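Local coordinates for protein O-succinylhomoserine sulfhydrylase (Mycobacterium tuberculosis, PDB 3NDN) that probably makes L-homocysteine from O-succinyl-L-homoserine and hydrogen sulfide, using pyridoxal 5'-phosphate, on the way to methionine, at residues T44-Y49 with V269-L274; T207-Q212 with E275-R280. All coordinates share one frame; numbering follows the deposited sequence.

Contact 1: T44-Y49 with V269-L274; sequences TAEAMY and VLLKGL
E46 lays the aliphatic part of its side chain over a methyl of L271, its CG 3.7 Å from L271 CD1, and then turns its carboxylate toward K272. This joins an irregular N-terminal stretch, 44-49, to helix 264-273 in a trans-sulfuration enzyme of the PLP-dependent aminotransferase-like fold. The closest pair of alpha carbons, E46 CA and K272 CA, is still 8.3 Å apart, so side chains alone bridge the gap. E46 and L271 run past one another in opposite directions, and CB, CG and CD of the glutamate all lie within 4 Å of L271 CD1. A bend at chi2 of E46 (81°) swings the carboxylate off the line of the chain. K272 folds as well, at chi2 and chi3, and its NZ donates to E46 OE1 at 2.9 Å in a salt bridge. The ammonium comes in on the syn side of that oxygen, 25° out of the carboxylate plane.

The pair belongs to a wider, buried charge cluster. E46 OE2 is bound by R89 of helix 81-94 and by K364 of a third subunit, while K272 NZ also forms a salt bridge with E275 OE2. With cations on both oxygens, E46 is probably held as the carboxylate even though E275 OE2, a like charge, lies close by. A45 N is hydrogen-bonded to OG1 of T51 of a second subunit. Beside the ion pair, the methyl A45 CB sits 4.4 Å from K272 NZ.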
loop_
_atom_site.group_PDB
_atom_site.type_symbol
_atom_site.label_atom_id
_atom_site.label_comp_id
_atom_site.label_asym_id
_atom_site.label_seq_id
_atom_site.Cartn_x
_atom_site.Cartn_y
_atom_site.Cartn_z
ATOM N N THR A 44 -2.765 5.383 17.175
ATOM C CA THR A 44 -4.030 4.682 17.481
ATOM C C THR A 44 -4.213 3.390 16.666
ATOM O O THR A 44 -4.440 2.298 17.232
ATOM C CB THR A 44 -5.235 5.609 17.290
ATOM O OG1 THR A 44 -5.078 6.730 18.165
ATOM C CG2 THR A 44 -6.550 4.873 17.644
ATOM N N ALA A 45 -4.097 3.535 15.344
ATOM C CA ALA A 45 -4.139 2.423 14.386
ATOM C C ALA A 45 -2.801 1.705 14.202
ATOM O O ALA A 45 -1.719 2.303 14.381
ATOM C CB ALA A 45 -4.678 2.925 13.041
ATOM N N GLU A 46 -2.887 0.426 13.839
ATOM C CA GLU A 46 -1.742 -0.492 13.731
ATOM C C GLU A 46 -0.711 -0.129 12.634
ATOM O O GLU A 46 -1.060 0.067 11.475
ATOM C CB GLU A 46 -2.227 -1.943 13.577
ATOM C CG GLU A 46 -3.051 -2.510 14.781
ATOM C CD GLU A 46 -4.533 -2.080 14.786
ATOM O OE1 GLU A 46 -4.942 -1.139 14.043
ATOM O OE2 GLU A 46 -5.303 -2.695 15.553
ATOM N N ALA A 47 0.557 -0.019 13.030
ATOM C CA ALA A 47 1.645 0.364 12.124
ATOM C C ALA A 47 2.092 -0.754 11.165
ATOM O O ALA A 47 2.003 -1.947 11.501
ATOM C CB ALA A 47 2.849 0.848 12.946
ATOM N N MET A 48 2.590 -0.361 9.988
ATOM C CA MET A 48 3.085 -1.321 8.960
ATOM C C MET A 48 4.603 -1.204 8.793
ATOM O O MET A 48 5.085 -0.172 8.327
ATOM C CB MET A 48 2.404 -1.037 7.613
ATOM C CG MET A 48 2.638 -2.106 6.530
ATOM S SD MET A 48 2.232 -1.510 4.867
ATOM C CE MET A 48 0.439 -1.537 4.893
ATOM N N TYR A 49 5.330 -2.278 9.125
ATOM C CA TYR A 49 6.795 -2.306 9.069
ATOM C C TYR A 49 7.308 -3.037 7.824
ATOM O O TYR A 49 7.667 -4.225 7.877
ATOM C CB TYR A 49 7.420 -2.869 10.380
ATOM C CG TYR A 49 7.140 -2.012 11.622
ATOM C CD1 TYR A 49 7.996 -0.962 11.976
ATOM C CD2 TYR A 49 6.027 -2.253 12.437
ATOM C CE1 TYR A 49 7.730 -0.153 13.096
ATOM C CE2 TYR A 49 5.750 -1.450 13.563
ATOM C CZ TYR A 49 6.627 -0.411 13.890
ATOM O OH TYR A 49 6.401 0.407 14.991
ATOM N N VAL A 269 -3.534 -5.766 5.921
ATOM C CA VAL A 269 -4.882 -5.971 5.348
ATOM C C VAL A 269 -5.743 -6.959 6.182
ATOM O O VAL A 269 -6.906 -6.662 6.527
ATOM C CB VAL A 269 -4.840 -6.406 3.850
ATOM C CG1 VAL A 269 -6.272 -6.725 3.342
ATOM C CG2 VAL A 269 -4.199 -5.318 2.985
ATOM N N LEU A 270 -5.148 -8.104 6.528
ATOM C CA LEU A 270 -5.835 -9.169 7.234
ATOM C C LEU A 270 -6.147 -8.869 8.707
ATOM O O LEU A 270 -7.213 -9.212 9.168
ATOM C CB LEU A 270 -5.072 -10.501 7.089
ATOM C CG LEU A 270 -4.903 -11.001 5.644
ATOM C CD1 LEU A 270 -4.081 -12.295 5.582
ATOM C CD2 LEU A 270 -6.256 -11.203 4.947
ATOM N N LEU A 271 -5.214 -8.255 9.446
ATOM C CA LEU A 271 -5.459 -7.904 10.858
ATOM C C LEU A 271 -6.564 -6.847 11.025
ATOM O O LEU A 271 -7.303 -6.854 12.029
ATOM C CB LEU A 271 -4.127 -7.460 11.560
ATOM C CG LEU A 271 -3.461 -6.110 11.254
ATOM C CD1 LEU A 271 -4.077 -4.947 12.145
ATOM C CD2 LEU A 271 -1.939 -6.148 11.461
ATOM N N LYS A 272 -6.701 -5.954 10.040
ATOM C CA LYS A 272 -7.759 -4.968 10.071
ATOM C C LYS A 272 -9.072 -5.680 9.655
ATOM O O LYS A 272 -10.134 -5.343 10.153
ATOM C CB LYS A 272 -7.450 -3.774 9.141
ATOM C CG LYS A 272 -6.201 -2.938 9.539
ATOM C CD LYS A 272 -6.299 -2.338 10.969
ATOM C CE LYS A 272 -7.164 -1.091 11.011
ATOM N NZ LYS A 272 -7.272 -0.518 12.408
ATOM N N GLY A 273 -8.978 -6.687 8.790
ATOM C CA GLY A 273 -10.193 -7.501 8.449
ATOM C C GLY A 273 -10.756 -8.243 9.668
ATOM O O GLY A 273 -11.975 -8.460 9.786
ATOM N N LEU A 274 -9.871 -8.630 10.583
ATOM C CA LEU A 274 -10.286 -9.393 11.773
ATOM C C LEU A 274 -11.161 -8.539 12.724
ATOM O O LEU A 274 -11.965 -9.072 13.496
ATOM C CB LEU A 274 -9.069 -9.961 12.504
ATOM C CG LEU A 274 -8.355 -11.187 11.892
ATOM C CD1 LEU A 274 -7.088 -11.468 12.707
ATOM C CD2 LEU A 274 -9.269 -12.435 11.842
#

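Contact 2: T207-Q212 with E275-R280; sequences TPLLQQ and ETLAIR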
loop_
_atom_site.group_PDB
_atom_site.type_symbol
_atom_site.label_atom_id
_atom_site.label_comp_id
_atom_site.label_asym_id
_atom_site.label_seq_id
_atom_site.Cartn_x
_atom_site.Cartn_y
_atom_site.Cartn_z
ATOM N N THR A 207 -15.545 -20.864 9.572
ATOM C CA THR A 207 -14.890 -19.761 10.310
ATOM C C THR A 207 -14.847 -20.042 11.827
ATOM O O THR A 207 -15.648 -20.840 12.333
ATOM C CB THR A 207 -15.563 -18.357 10.075
ATOM O OG1 THR A 207 -16.648 -18.178 11.002
ATOM C CG2 THR A 207 -16.079 -18.199 8.632
ATOM N N PRO A 208 -13.924 -19.378 12.563
ATOM C CA PRO A 208 -13.851 -19.539 14.032
ATOM C C PRO A 208 -15.082 -19.032 14.786
ATOM O O PRO A 208 -15.233 -19.272 15.999
ATOM C CB PRO A 208 -12.605 -18.724 14.433
ATOM C CG PRO A 208 -12.220 -17.927 13.243
ATOM C CD PRO A 208 -12.782 -18.610 12.027
ATOM N N LEU A 209 -15.976 -18.358 14.080
ATOM C CA LEU A 209 -17.152 -17.832 14.734
ATOM C C LEU A 209 -18.266 -18.883 14.855
ATOM O O LEU A 209 -19.105 -18.790 15.758
ATOM C CB LEU A 209 -17.637 -16.570 14.027
ATOM C CG LEU A 209 -16.952 -15.247 14.402
ATOM C CD1 LEU A 209 -15.428 -15.291 14.321
ATOM C CD2 LEU A 209 -17.487 -14.155 13.525
ATOM N N LEU A 210 -18.281 -19.867 13.954
ATOM C CA LEU A 210 -19.398 -20.839 13.925
ATOM C C LEU A 210 -19.058 -22.274 14.362
ATOM O O LEU A 210 -19.965 -23.061 14.628
ATOM C CB LEU A 210 -20.093 -20.843 12.561
ATOM C CG LEU A 210 -20.596 -19.511 11.988
ATOM C CD1 LEU A 210 -21.279 -19.753 10.661
ATOM C CD2 LEU A 210 -21.537 -18.777 12.972
ATOM N N GLN A 211 -17.771 -22.605 14.431
ATOM C CA GLN A 211 -17.299 -23.962 14.786
ATOM C C GLN A 211 -15.914 -23.867 15.442
ATOM O O GLN A 211 -14.986 -23.292 14.853
ATOM C CB GLN A 211 -17.234 -24.849 13.534
ATOM C CG GLN A 211 -16.817 -26.304 13.784
ATOM C CD GLN A 211 -17.065 -27.191 12.580
ATOM O OE1 GLN A 211 -18.012 -27.975 12.561
ATOM N NE2 GLN A 211 -16.212 -27.077 11.565
ATOM N N GLN A 212 -15.772 -24.424 16.647
ATOM C CA GLN A 212 -14.502 -24.331 17.400
ATOM C C GLN A 212 -13.877 -25.689 17.769
ATOM O O GLN A 212 -14.384 -26.420 18.631
ATOM C CB GLN A 212 -14.677 -23.427 18.631
ATOM C CG GLN A 212 -14.767 -21.951 18.242
ATOM C CD GLN A 212 -14.721 -21.011 19.418
ATOM O OE1 GLN A 212 -15.668 -20.947 20.210
ATOM N NE2 GLN A 212 -13.620 -20.247 19.535
ATOM N N GLU A 275 -11.042 -7.220 12.624
ATOM C CA GLU A 275 -11.861 -6.299 13.470
ATOM C C GLU A 275 -13.364 -6.387 13.174
ATOM O O GLU A 275 -14.189 -6.223 14.080
ATOM C CB GLU A 275 -11.410 -4.858 13.321
ATOM C CG GLU A 275 -9.954 -4.605 13.785
ATOM C CD GLU A 275 -9.506 -3.155 13.682
ATOM O OE1 GLU A 275 -10.348 -2.252 13.413
ATOM O OE2 GLU A 275 -8.290 -2.907 13.907
ATOM N N THR A 276 -13.712 -6.617 11.911
ATOM C CA THR A 276 -15.133 -6.701 11.491
ATOM C C THR A 276 -15.670 -8.123 11.253
ATOM O O THR A 276 -16.845 -8.300 10.837
ATOM C CB THR A 276 -15.412 -5.861 10.204
ATOM O OG1 THR A 276 -14.551 -6.311 9.151
ATOM C CG2 THR A 276 -15.193 -4.368 10.442
ATOM N N LEU A 277 -14.859 -9.140 11.531
ATOM C CA LEU A 277 -15.251 -10.533 11.227
ATOM C C LEU A 277 -16.574 -10.937 11.890
ATOM O O LEU A 277 -17.469 -11.503 11.226
ATOM C CB LEU A 277 -14.127 -11.534 11.580
ATOM C CG LEU A 277 -14.228 -13.043 11.228
ATOM C CD1 LEU A 277 -14.301 -13.305 9.728
ATOM C CD2 LEU A 277 -13.060 -13.806 11.822
ATOM N N ALA A 278 -16.700 -10.637 13.187
ATOM C CA ALA A 278 -17.909 -11.001 13.953
ATOM C C ALA A 278 -19.224 -10.511 13.337
ATOM O O ALA A 278 -20.143 -11.326 13.098
ATOM C CB ALA A 278 -17.785 -10.534 15.427
ATOM N N ILE A 279 -19.331 -9.195 13.077
ATOM C CA ILE A 279 -20.560 -8.647 12.465
ATOM C C ILE A 279 -20.792 -9.066 10.995
ATOM O O ILE A 279 -21.945 -9.274 10.587
ATOM C CB ILE A 279 -20.725 -7.105 12.653
ATOM C CG1 ILE A 279 -19.589 -6.321 11.967
ATOM C CG2 ILE A 279 -20.883 -6.746 14.160
ATOM C CD1 ILE A 279 -19.870 -4.785 11.888
ATOM N N ARG A 280 -19.715 -9.192 10.219
ATOM C CA ARG A 280 -19.807 -9.721 8.831
ATOM C C ARG A 280 -20.333 -11.174 8.766
ATOM O O ARG A 280 -21.286 -11.484 7.998
ATOM C CB ARG A 280 -18.451 -9.581 8.112
ATOM C CG ARG A 280 -18.092 -8.121 7.741
ATOM C CD ARG A 280 -16.839 -8.034 6.865
ATOM N NE ARG A 280 -15.580 -8.416 7.534
ATOM C CZ ARG A 280 -14.971 -9.599 7.371
ATOM N NH1 ARG A 280 -15.517 -10.528 6.593
ATOM N NH2 ARG A 280 -13.830 -9.866 7.993
#
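Backbones come nearest at L209 and A278, whose CA atoms are 6.9 Å apart, where the short, weakly bonded helical turn 207-210 meets the start of helix 277-296. The turn follows strand 198-202 of the seven-stranded mixed sheet typical of the PLP-dependent aminotransferase-like fold, so the contact packs the sheet's connecting segment against a long helix. No hydrogen bond crosses it.

L209 and L277 carry the contact, L209 by splitting its two methyls. L209 CD1 rests on L277 CD2 at 3.7 Å, while L209 CD2 lies against the backbone, 3.5 Å from L277 O. The two leucines cross at a slant. L277 reaches over with CG opposite its own backbone N (chi1 -174°), and P208 CG is 4.4 Å from L277 CD2.

Each segment also ties itself down. T207 OG1 accepts from L209 N in an ST turn, which ties L209 N back to the threonine side chain. V281, on the same helix as L277, also touches the side chains of T207, L209 and L210. On the far segment, R280 NH1 is hydrogen-bonded to the backbone O of H228, next to K227, the lysine predicted to carry pyridoxal phosphate, so the contact probably lies close to the cofactor site. R280 NE donates to T276 OG1 at 2.8 Å, almost straight at 170°, with the oxygen in the guanidinium plane.

Overall arrangement
Contacts 1 and 2 have centres about 17 Å apart and use two successive helices: helix 264-273 supplies contact 1, and helix 277-296, the next in the chain, supplies contact 2. Along the chain the segments alternate, 44-49, 207-212, 269-274, 275-280, so two consecutive segments meet the N-terminal stretch on one hand and the turn after strand 198-202 on the other. They are stitched together at the junction, where R280 NH2 lies 2.9 Å from G273 O, a probable hydrogen bond. Both also touch the third subunit, with K364 of that subunit pairing with E46 and E275, which ties this part of the fold to the tetramer.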